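Local coordinates for protein putative hexose oxidase (Nonomuraea sp. ATCC 39727, PDB 5AWV) that probably oxidises the sugar of teicoplanin-type glycopeptide antibiotics, using an FAD held covalently at two points, at residues A[289-297]-A[308-316]; A[246-257]-A[339-350]. One frame throughout, in Å; residues are numbered along the deposited sequence.

Contact 1 (A[289-297]-A[308-316])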
loop_
_atom_site.group_PDB
_atom_site.type_symbol
_atom_site.label_atom_id
_atom_site.label_comp_id
_atom_site.label_asym_id
_atom_site.label_seq_id
_atom_site.Cartn_x
_atom_site.Cartn_y
_atom_site.Cartn_z
ATOM N N THR A 289 -12.641 -10.898 16.161
ATOM C CA THR A 289 -11.584 -10.887 15.163
ATOM C C THR A 289 -12.164 -10.931 13.725
ATOM O O THR A 289 -11.528 -10.434 12.791
ATOM C CB THR A 289 -10.575 -12.024 15.293
ATOM O OG1 THR A 289 -11.266 -13.261 15.299
ATOM C CG2 THR A 289 -9.752 -11.880 16.537
ATOM N N GLY A 290 -13.365 -11.501 13.574
ATOM C CA GLY A 290 -14.112 -11.521 12.292
ATOM C C GLY A 290 -14.917 -10.242 11.927
ATOM O O GLY A 290 -15.561 -10.194 10.858
ATOM N N LEU A 291 -14.773 -9.194 12.733
ATOM C CA LEU A 291 -15.445 -7.907 12.510
ATOM C C LEU A 291 -14.429 -6.802 12.321
ATOM O O LEU A 291 -13.345 -6.740 12.985
ATOM C CB LEU A 291 -16.309 -7.554 13.753
ATOM C CG LEU A 291 -17.127 -6.257 13.707
ATOM C CD1 LEU A 291 -18.456 -6.333 14.475
ATOM C CD2 LEU A 291 -16.335 -5.032 14.180
ATOM N N TRP A 292 -14.786 -5.907 11.459
ATOM C CA TRP A 292 -14.051 -4.698 11.253
ATOM C C TRP A 292 -14.981 -3.541 10.957
ATOM O O TRP A 292 -16.025 -3.680 10.342
ATOM C CB TRP A 292 -13.119 -4.880 10.027
ATOM C CG TRP A 292 -12.326 -3.626 9.690
ATOM C CD1 TRP A 292 -11.128 -3.201 10.224
ATOM C CD2 TRP A 292 -12.660 -2.691 8.678
ATOM N NE1 TRP A 292 -10.734 -2.041 9.647
ATOM C CE2 TRP A 292 -11.638 -1.700 8.672
ATOM C CE3 TRP A 292 -13.717 -2.582 7.781
ATOM C CZ2 TRP A 292 -11.693 -0.579 7.844
ATOM C CZ3 TRP A 292 -13.789 -1.441 6.963
ATOM C CH2 TRP A 292 -12.757 -0.486 6.963
ATOM N N SER A 293 -14.573 -2.387 11.415
ATOM C CA SER A 293 -15.303 -1.157 11.137
ATOM C C SER A 293 -14.386 -0.002 11.089
ATOM O O SER A 293 -13.249 -0.057 11.573
ATOM C CB SER A 293 -16.387 -0.946 12.216
ATOM O OG SER A 293 -15.799 -0.671 13.471
ATOM N N GLN A 294 -14.856 1.057 10.471
ATOM C CA GLN A 294 -14.174 2.303 10.669
ATOM C C GLN A 294 -15.069 3.494 10.856
ATOM O O GLN A 294 -16.018 3.646 10.105
ATOM C CB GLN A 294 -13.162 2.574 9.539
ATOM C CG GLN A 294 -13.641 2.821 8.188
ATOM C CD GLN A 294 -12.462 3.204 7.230
ATOM O OE1 GLN A 294 -11.326 2.873 7.442
ATOM N NE2 GLN A 294 -12.777 3.901 6.188
ATOM N N LEU A 295 -14.737 4.295 11.835
ATOM C CA LEU A 295 -15.504 5.466 12.178
ATOM C C LEU A 295 -14.959 6.649 11.454
ATOM O O LEU A 295 -13.885 7.089 11.715
ATOM C CB LEU A 295 -15.601 5.627 13.698
ATOM C CG LEU A 295 -16.390 6.864 14.230
ATOM C CD1 LEU A 295 -17.859 6.878 13.766
ATOM C CD2 LEU A 295 -16.306 6.989 15.712
ATOM N N MET A 296 -15.739 7.180 10.520
ATOM C CA MET A 296 -15.284 8.221 9.645
ATOM C C MET A 296 -15.994 9.512 10.066
ATOM O O MET A 296 -17.208 9.586 9.952
ATOM C CB MET A 296 -15.583 7.862 8.242
ATOM C CG MET A 296 -14.906 6.523 7.766
ATOM S SD MET A 296 -15.706 5.814 6.311
ATOM C CE MET A 296 -14.903 6.856 5.137
ATOM N N ILE A 297 -15.232 10.442 10.613
ATOM C CA ILE A 297 -15.738 11.649 11.206
ATOM C C ILE A 297 -15.318 12.740 10.225
ATOM O O ILE A 297 -14.297 13.403 10.398
ATOM C CB ILE A 297 -15.212 11.902 12.596
ATOM C CG1 ILE A 297 -15.370 10.689 13.505
ATOM C CG2 ILE A 297 -15.898 13.117 13.219
ATOM C CD1 ILE A 297 -14.541 10.792 14.740
ATOM N N GLY A 308 -18.522 12.454 4.713
ATOM C CA GLY A 308 -19.531 12.431 5.749
ATOM C C GLY A 308 -19.096 11.751 7.017
ATOM O O GLY A 308 -17.895 11.490 7.247
ATOM N N PHE A 309 -20.093 11.554 7.860
ATOM C CA PHE A 309 -19.975 11.116 9.215
ATOM C C PHE A 309 -20.677 9.778 9.260
ATOM O O PHE A 309 -21.909 9.718 9.253
ATOM C CB PHE A 309 -20.652 12.154 10.115
ATOM C CG PHE A 309 -20.276 12.075 11.582
ATOM C CD1 PHE A 309 -19.621 10.942 12.165
ATOM C CD2 PHE A 309 -20.620 13.106 12.420
ATOM C CE1 PHE A 309 -19.372 10.897 13.479
ATOM C CE2 PHE A 309 -20.270 13.093 13.754
ATOM C CZ PHE A 309 -19.636 11.982 14.301
ATOM N N MET A 310 -19.895 8.670 9.211
ATOM C CA MET A 310 -20.455 7.361 9.054
ATOM C C MET A 310 -19.494 6.267 9.541
ATOM O O MET A 310 -18.333 6.536 9.753
ATOM C CB MET A 310 -20.781 7.143 7.607
ATOM C CG MET A 310 -19.622 7.359 6.691
ATOM S SD MET A 310 -20.079 6.686 5.101
ATOM C CE MET A 310 -18.723 7.429 4.246
ATOM N N MET A 311 -19.993 5.052 9.660
ATOM C CA MET A 311 -19.227 3.931 10.214
ATOM C C MET A 311 -19.587 2.701 9.447
ATOM O O MET A 311 -20.547 1.997 9.786
ATOM C CB MET A 311 -19.438 3.784 11.714
ATOM C CG MET A 311 -18.597 2.707 12.334
ATOM S SD MET A 311 -18.785 2.502 14.118
ATOM C CE MET A 311 -20.285 1.517 14.143
ATOM N N PRO A 312 -18.860 2.440 8.370
ATOM C CA PRO A 312 -19.071 1.137 7.733
ATOM C C PRO A 312 -18.591 0.005 8.655
ATOM O O PRO A 312 -17.570 0.168 9.414
ATOM C CB PRO A 312 -18.211 1.209 6.432
ATOM C CG PRO A 312 -17.858 2.652 6.323
ATOM C CD PRO A 312 -17.938 3.305 7.638
ATOM N N ILE A 313 -19.274 -1.114 8.586
ATOM C CA ILE A 313 -18.941 -2.296 9.347
ATOM C C ILE A 313 -19.050 -3.518 8.441
ATOM O O ILE A 313 -19.984 -3.630 7.608
ATOM C CB ILE A 313 -19.926 -2.499 10.508
ATOM C CG1 ILE A 313 -20.123 -1.197 11.258
ATOM C CG2 ILE A 313 -19.530 -3.652 11.415
ATOM C CD1 ILE A 313 -21.380 -1.236 12.098
ATOM N N GLN A 314 -18.171 -4.482 8.655
ATOM C CA GLN A 314 -18.372 -5.782 8.056
ATOM C C GLN A 314 -18.001 -6.882 8.958
ATOM O O GLN A 314 -17.061 -6.753 9.782
ATOM C CB GLN A 314 -17.583 -5.846 6.749
ATOM C CG GLN A 314 -16.131 -5.671 6.901
ATOM C CD GLN A 314 -15.348 -5.775 5.539
ATOM O OE1 GLN A 314 -14.568 -6.682 5.337
ATOM N NE2 GLN A 314 -15.585 -4.866 4.677
ATOM N N VAL A 315 -18.676 -8.002 8.814
ATOM C CA VAL A 315 -18.361 -9.179 9.594
ATOM C C VAL A 315 -18.372 -10.381 8.694
ATOM O O VAL A 315 -19.209 -10.472 7.795
ATOM C CB VAL A 315 -19.436 -9.387 10.689
ATOM C CG1 VAL A 315 -19.103 -10.516 11.646
ATOM C CG2 VAL A 315 -19.529 -8.108 11.476
ATOM N N ASP A 316 -17.416 -11.273 8.919
ATOM C CA ASP A 316 -17.393 -12.598 8.316
ATOM C C ASP A 316 -18.705 -13.298 8.630
ATOM O O ASP A 316 -18.984 -13.590 9.790
ATOM C CB ASP A 316 -16.217 -13.379 8.921
ATOM C CG ASP A 316 -16.074 -14.783 8.360
ATOM O OD1 ASP A 316 -16.954 -15.270 7.603
ATOM O OD2 ASP A 316 -14.999 -15.332 8.599
#
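Trp292 and Gln314 pair through two backbone hydrogen bonds in an antiparallel hairpin whose strands, 291-297 and 309-316, run at 171° to each other; Met296 and Met310 form a second such pair. Between them Pro312, which has no N-H to give, still accepts from Gln294 N through its O (3.0 Å), while its CD lies 3.1 Å from Gln294 O, so one bond stands where two could have formed. On the face of Trp292 and Met296, a polarisable thioether can lie against a proline ring that has no N-H to offer: Met296 SD rests 3.6 Å from Pro312 CD, its chain crossing the pyrrolidine ring at about a right angle. A bend at chi3 (81°) turns Met296 CE to Met310 CE, 4.0 Å away. Farther along, Gln314 CG meets the edge of the Trp292 indole at CE3, the amide turned 80° from the ring. The other face is mostly apolar. Ile297 CG2 sits over the Phe309 ring, 4.2 Å from its centroid, and Leu291 CD1 packs on Val315 CG2 at 3.6 Å. This side packs on helices 264-280 and 322-334, with the Ser293 hydroxyl satisfied by Tyr278 and His329. On the first face Trp292, Gln294 and Met296 pack on a modified side chain of the bound peptide and Pro312 on its backbone, so indole, thioether and proline ring, beside one amide, line that side.

Contact 2 (A[246-257]-A[339-350])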
loop_
_atom_site.group_PDB
_atom_site.type_symbol
_atom_site.label_atom_id
_atom_site.label_comp_id
_atom_site.label_asym_id
_atom_site.label_seq_id
_atom_site.Cartn_x
_atom_site.Cartn_y
_atom_site.Cartn_z
ATOM N N PRO A 246 -10.487 -16.415 1.964
ATOM C CA PRO A 246 -11.440 -15.336 2.335
ATOM C C PRO A 246 -12.821 -15.898 2.760
ATOM O O PRO A 246 -13.169 -17.052 2.470
ATOM C CB PRO A 246 -11.569 -14.510 1.027
ATOM C CG PRO A 246 -11.448 -15.555 -0.026
ATOM C CD PRO A 246 -10.382 -16.532 0.501
ATOM N N PRO A 247 -13.578 -15.110 3.497
ATOM C CA PRO A 247 -14.929 -15.515 3.781
ATOM C C PRO A 247 -15.737 -15.588 2.455
ATOM O O PRO A 247 -15.570 -14.695 1.598
ATOM C CB PRO A 247 -15.495 -14.364 4.639
ATOM C CG PRO A 247 -14.474 -13.350 4.649
ATOM C CD PRO A 247 -13.189 -13.856 4.136
ATOM N N ALA A 248 -16.604 -16.579 2.335
ATOM C CA ALA A 248 -17.524 -16.643 1.205
ATOM C C ALA A 248 -18.414 -15.412 1.115
ATOM O O ALA A 248 -18.609 -14.847 0.022
ATOM C CB ALA A 248 -18.380 -17.869 1.329
ATOM N N THR A 249 -18.880 -14.936 2.291
ATOM C CA THR A 249 -19.770 -13.800 2.386
ATOM C C THR A 249 -19.506 -12.978 3.633
ATOM O O THR A 249 -18.961 -13.493 4.607
ATOM C CB THR A 249 -21.255 -14.212 2.422
ATOM O OG1 THR A 249 -21.460 -14.971 3.558
ATOM C CG2 THR A 249 -21.654 -15.079 1.243
ATOM N N LEU A 250 -19.841 -11.687 3.512
ATOM C CA LEU A 250 -19.743 -10.712 4.571
ATOM C C LEU A 250 -21.132 -10.176 4.883
ATOM O O LEU A 250 -21.949 -9.960 3.946
ATOM C CB LEU A 250 -18.855 -9.555 4.123
ATOM C CG LEU A 250 -17.402 -9.967 3.828
ATOM C CD1 LEU A 250 -16.734 -8.858 3.006
ATOM C CD2 LEU A 250 -16.585 -10.205 5.092
ATOM N N LEU A 251 -21.402 -9.988 6.155
ATOM C CA LEU A 251 -22.496 -9.115 6.547
ATOM C C LEU A 251 -22.001 -7.693 6.726
ATOM O O LEU A 251 -21.021 -7.421 7.437
ATOM C CB LEU A 251 -23.117 -9.715 7.828
ATOM C CG LEU A 251 -24.556 -9.527 8.243
ATOM C CD1 LEU A 251 -25.529 -9.910 7.117
ATOM C CD2 LEU A 251 -24.813 -10.389 9.495
ATOM N N THR A 252 -22.643 -6.770 6.057
ATOM C CA THR A 252 -22.231 -5.379 6.042
ATOM C C THR A 252 -23.348 -4.397 6.461
ATOM O O THR A 252 -24.532 -4.640 6.217
ATOM C CB THR A 252 -21.715 -4.978 4.662
ATOM O OG1 THR A 252 -22.788 -5.043 3.705
ATOM C CG2 THR A 252 -20.553 -5.952 4.188
ATOM N N SER A 253 -22.955 -3.306 7.078
ATOM C CA SER A 253 -23.839 -2.224 7.360
ATOM C C SER A 253 -23.057 -0.955 7.477
ATOM O O SER A 253 -21.913 -1.003 7.915
ATOM C CB SER A 253 -24.514 -2.551 8.722
ATOM O OG SER A 253 -25.376 -1.506 9.152
ATOM N N THR A 254 -23.635 0.187 7.137
ATOM C CA THR A 254 -23.018 1.494 7.465
ATOM C C THR A 254 -23.990 2.280 8.330
ATOM O O THR A 254 -25.114 2.506 7.905
ATOM C CB THR A 254 -22.684 2.222 6.156
ATOM O OG1 THR A 254 -21.760 1.420 5.384
ATOM C CG2 THR A 254 -22.167 3.636 6.367
ATOM N N VAL A 255 -23.586 2.641 9.550
ATOM C CA VAL A 255 -24.357 3.505 10.431
ATOM C C VAL A 255 -24.018 4.949 9.985
ATOM O O VAL A 255 -22.804 5.304 9.786
ATOM C CB VAL A 255 -23.928 3.352 11.902
ATOM C CG1 VAL A 255 -24.654 4.323 12.836
ATOM C CG2 VAL A 255 -24.113 1.958 12.406
ATOM N N THR A 256 -25.030 5.797 9.767
ATOM C CA THR A 256 -24.787 7.193 9.409
ATOM C C THR A 256 -25.088 8.101 10.576
ATOM O O THR A 256 -26.015 7.840 11.312
ATOM C CB THR A 256 -25.625 7.520 8.153
ATOM O OG1 THR A 256 -25.239 6.607 7.101
ATOM C CG2 THR A 256 -25.287 8.848 7.659
ATOM N N PHE A 257 -24.327 9.155 10.780
ATOM C CA PHE A 257 -24.579 10.099 11.816
ATOM C C PHE A 257 -24.847 11.419 11.177
ATOM O O PHE A 257 -24.381 11.685 10.080
ATOM C CB PHE A 257 -23.372 10.232 12.731
ATOM C CG PHE A 257 -22.955 8.922 13.323
ATOM C CD1 PHE A 257 -23.535 8.460 14.465
ATOM C CD2 PHE A 257 -22.000 8.141 12.704
ATOM C CE1 PHE A 257 -23.153 7.240 15.004
ATOM C CE2 PHE A 257 -21.618 6.922 13.240
ATOM C CZ PHE A 257 -22.184 6.480 14.409
ATOM N N PRO A 339 -28.274 11.097 17.151
ATOM C CA PRO A 339 -28.336 11.321 15.701
ATOM C C PRO A 339 -27.693 10.236 14.822
ATOM O O PRO A 339 -27.034 10.612 13.854
ATOM C CB PRO A 339 -27.601 12.676 15.522
ATOM C CG PRO A 339 -26.671 12.753 16.669
ATOM C CD PRO A 339 -27.271 11.967 17.803
ATOM N N ALA A 340 -27.885 8.946 15.165
ATOM C CA ALA A 340 -27.387 7.751 14.418
ATOM C C ALA A 340 -28.546 7.063 13.626
ATOM O O ALA A 340 -29.582 6.853 14.194
ATOM C CB ALA A 340 -26.779 6.769 15.405
ATOM N N GLU A 341 -28.358 6.734 12.356
ATOM C CA GLU A 341 -29.271 5.970 11.500
ATOM C C GLU A 341 -28.649 4.579 11.102
ATOM O O GLU A 341 -27.513 4.500 10.613
ATOM C CB GLU A 341 -29.568 6.775 10.227
ATOM C CG GLU A 341 -30.608 6.146 9.281
ATOM C CD GLU A 341 -30.112 5.235 8.129
ATOM O OE1 GLU A 341 -30.866 4.297 7.743
ATOM O OE2 GLU A 341 -29.018 5.453 7.554
ATOM N N VAL A 342 -29.365 3.496 11.347
ATOM C CA VAL A 342 -28.899 2.121 11.186
ATOM C C VAL A 342 -29.781 1.364 10.188
ATOM O O VAL A 342 -30.892 0.998 10.492
ATOM C CB VAL A 342 -28.938 1.382 12.507
ATOM C CG1 VAL A 342 -28.377 -0.042 12.363
ATOM C CG2 VAL A 342 -28.212 2.196 13.568
ATOM N N PRO A 343 -29.264 1.083 9.005
ATOM C CA PRO A 343 -29.977 0.309 8.018
ATOM C C PRO A 343 -29.942 -1.185 8.320
ATOM O O PRO A 343 -29.209 -1.649 9.159
ATOM C CB PRO A 343 -29.203 0.611 6.731
ATOM C CG PRO A 343 -27.794 0.775 7.198
ATOM C CD PRO A 343 -27.872 1.412 8.571
ATOM N N GLU A 344 -30.770 -1.933 7.620
ATOM C CA GLU A 344 -30.778 -3.352 7.709
ATOM C C GLU A 344 -29.437 -3.819 7.177
ATOM O O GLU A 344 -29.010 -3.295 6.165
ATOM C CB GLU A 344 -31.860 -3.953 6.757
ATOM C CG GLU A 344 -33.130 -4.280 7.435
ATOM C CD GLU A 344 -32.896 -5.351 8.468
ATOM O OE1 GLU A 344 -32.545 -6.525 8.112
ATOM O OE2 GLU A 344 -33.033 -4.992 9.637
ATOM N N PRO A 345 -28.808 -4.802 7.810
ATOM C CA PRO A 345 -27.574 -5.337 7.173
ATOM C C PRO A 345 -27.827 -6.084 5.829
ATOM O O PRO A 345 -28.872 -6.674 5.650
ATOM C CB PRO A 345 -27.033 -6.336 8.190
ATOM C CG PRO A 345 -28.033 -6.427 9.271
ATOM C CD PRO A 345 -29.205 -5.540 9.016
ATOM N N ILE A 346 -26.809 -6.114 4.977
ATOM C CA ILE A 346 -26.829 -6.780 3.696
ATOM C C ILE A 346 -25.734 -7.856 3.699
ATOM O O ILE A 346 -24.618 -7.615 4.168
ATOM C CB ILE A 346 -26.583 -5.701 2.643
ATOM C CG1 ILE A 346 -27.791 -4.753 2.603
ATOM C CG2 ILE A 346 -26.409 -6.292 1.275
ATOM C CD1 ILE A 346 -27.572 -3.496 1.761
ATOM N N GLU A 347 -26.032 -9.033 3.192
ATOM C CA GLU A 347 -25.027 -10.079 3.015
ATOM C C GLU A 347 -24.416 -9.934 1.628
ATOM O O GLU A 347 -25.149 -9.792 0.655
ATOM C CB GLU A 347 -25.623 -11.449 3.241
ATOM C CG GLU A 347 -24.597 -12.551 3.173
ATOM C CD GLU A 347 -25.067 -13.860 3.768
ATOM O OE1 GLU A 347 -24.316 -14.859 3.701
ATOM O OE2 GLU A 347 -26.177 -13.897 4.315
ATOM N N GLN A 348 -23.101 -9.777 1.542
ATOM C CA GLN A 348 -22.410 -9.624 0.222
ATOM C C GLN A 348 -21.386 -10.715 0.000
ATOM O O GLN A 348 -20.680 -11.071 0.913
ATOM C CB GLN A 348 -21.644 -8.318 0.209
ATOM C CG GLN A 348 -22.508 -7.151 0.604
ATOM C CD GLN A 348 -21.937 -5.859 0.115
ATOM O OE1 GLN A 348 -21.861 -5.640 -1.083
ATOM N NE2 GLN A 348 -21.525 -5.013 1.013
ATOM N N ARG A 349 -21.255 -11.186 -1.237
ATOM C CA ARG A 349 -20.282 -12.175 -1.557
ATOM C C ARG A 349 -18.891 -11.513 -1.654
ATOM O O ARG A 349 -18.777 -10.366 -2.030
ATOM C CB ARG A 349 -20.584 -12.840 -2.896
ATOM C CG ARG A 349 -21.956 -13.497 -3.033
ATOM C CD ARG A 349 -21.969 -14.274 -4.370
ATOM N NE ARG A 349 -21.681 -13.434 -5.554
ATOM C CZ ARG A 349 -22.562 -12.670 -6.195
ATOM N NH1 ARG A 349 -23.819 -12.554 -5.775
ATOM N NH2 ARG A 349 -22.173 -11.940 -7.212
ATOM N N TRP A 350 -17.869 -12.284 -1.384
ATOM C CA TRP A 350 -16.515 -11.827 -1.545
ATOM C C TRP A 350 -16.259 -11.403 -2.994
ATOM O O TRP A 350 -16.598 -12.134 -3.953
ATOM C CB TRP A 350 -15.576 -12.944 -1.157
ATOM C CG TRP A 350 -14.155 -12.547 -1.165
ATOM C CD1 TRP A 350 -13.163 -12.869 -2.099
ATOM C CD2 TRP A 350 -13.551 -11.760 -0.192
ATOM N NE1 TRP A 350 -11.954 -12.310 -1.721
ATOM C CE2 TRP A 350 -12.179 -11.578 -0.581
ATOM C CE3 TRP A 350 -14.042 -11.085 0.917
ATOM C CZ2 TRP A 350 -11.295 -10.813 0.160
ATOM C CZ3 TRP A 350 -13.140 -10.333 1.671
ATOM C CH2 TRP A 350 -11.803 -10.185 1.278
HETATM O O HOH W 1 -27.325 -2.971 10.629
HETATM O O HOH W 2 -26.504 4.242 6.630
#
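Pro246 CB lies over the centre of the five-membered ring of Trp350, 3.5 Å from its centroid, a CH-pi contact between an electron-rich indole and a proline whose C-H groups are slightly polarised. Leu250 CD1 reaches the edge of the same indole, and Trp350 N donates to Ala248 O from above the carbonyl plane. Next come two polar pairs, in which beta-branched threonines suit an extended strand and offer hydroxyls. Thr249 OG1 donates to Glu347 OE1 (2.9 Å) on the anti side of the carboxylate; the extended glutamate chain (chi1 -176°) reaches diagonally past its partner Leu251. Gln348 NE2 donates to Thr252 OG1 at 3.0 Å, with the hydroxyl 24° out of the amide plane. Paired backbone bonds at Leu250-Gln348, Thr252-Ile346 and Thr256-Glu341 set these positions. Between the last two the register slips by one residue, where Pro343 and Pro345 lack N-H groups. One water joins Ser253 OG to Pro343 O; a second donates to Thr254 O and Glu341 OE2 and accepts from Thr256 OG1. Farther out, Arg349 NE and Trp350 O bind Asn44 of the second subunit. Side-chain bonds thus reinforce the ladder of a partly solvent-open strand, and water supplies links at its proline break.

How the contacts relate
Contacts 1 and 2 lie about 9 Å apart, centre to centre, in one seven-stranded antiparallel sheet. Its order begins 340-349, 249-257, 309-316, 291-298, so contact 2 is the edge pair and contact 1 the next pair but one; strands 249-257 and 309-316 join them through backbone bonds such as Ile313 N to Ser253 O (2.7 Å). Along the chain, 246-257 comes first, then the hairpin of contact 1, then helix 322-334; segment 339-350 is last, so a sequence-local hairpin sits within a long-range pairing. Both contacts reach the bound peptide, contact 2 through Thr254 OG1, while the outer strand also meets the second subunit. The Gln294 side chain lies about 7 Å from the flavin (nearest atoms).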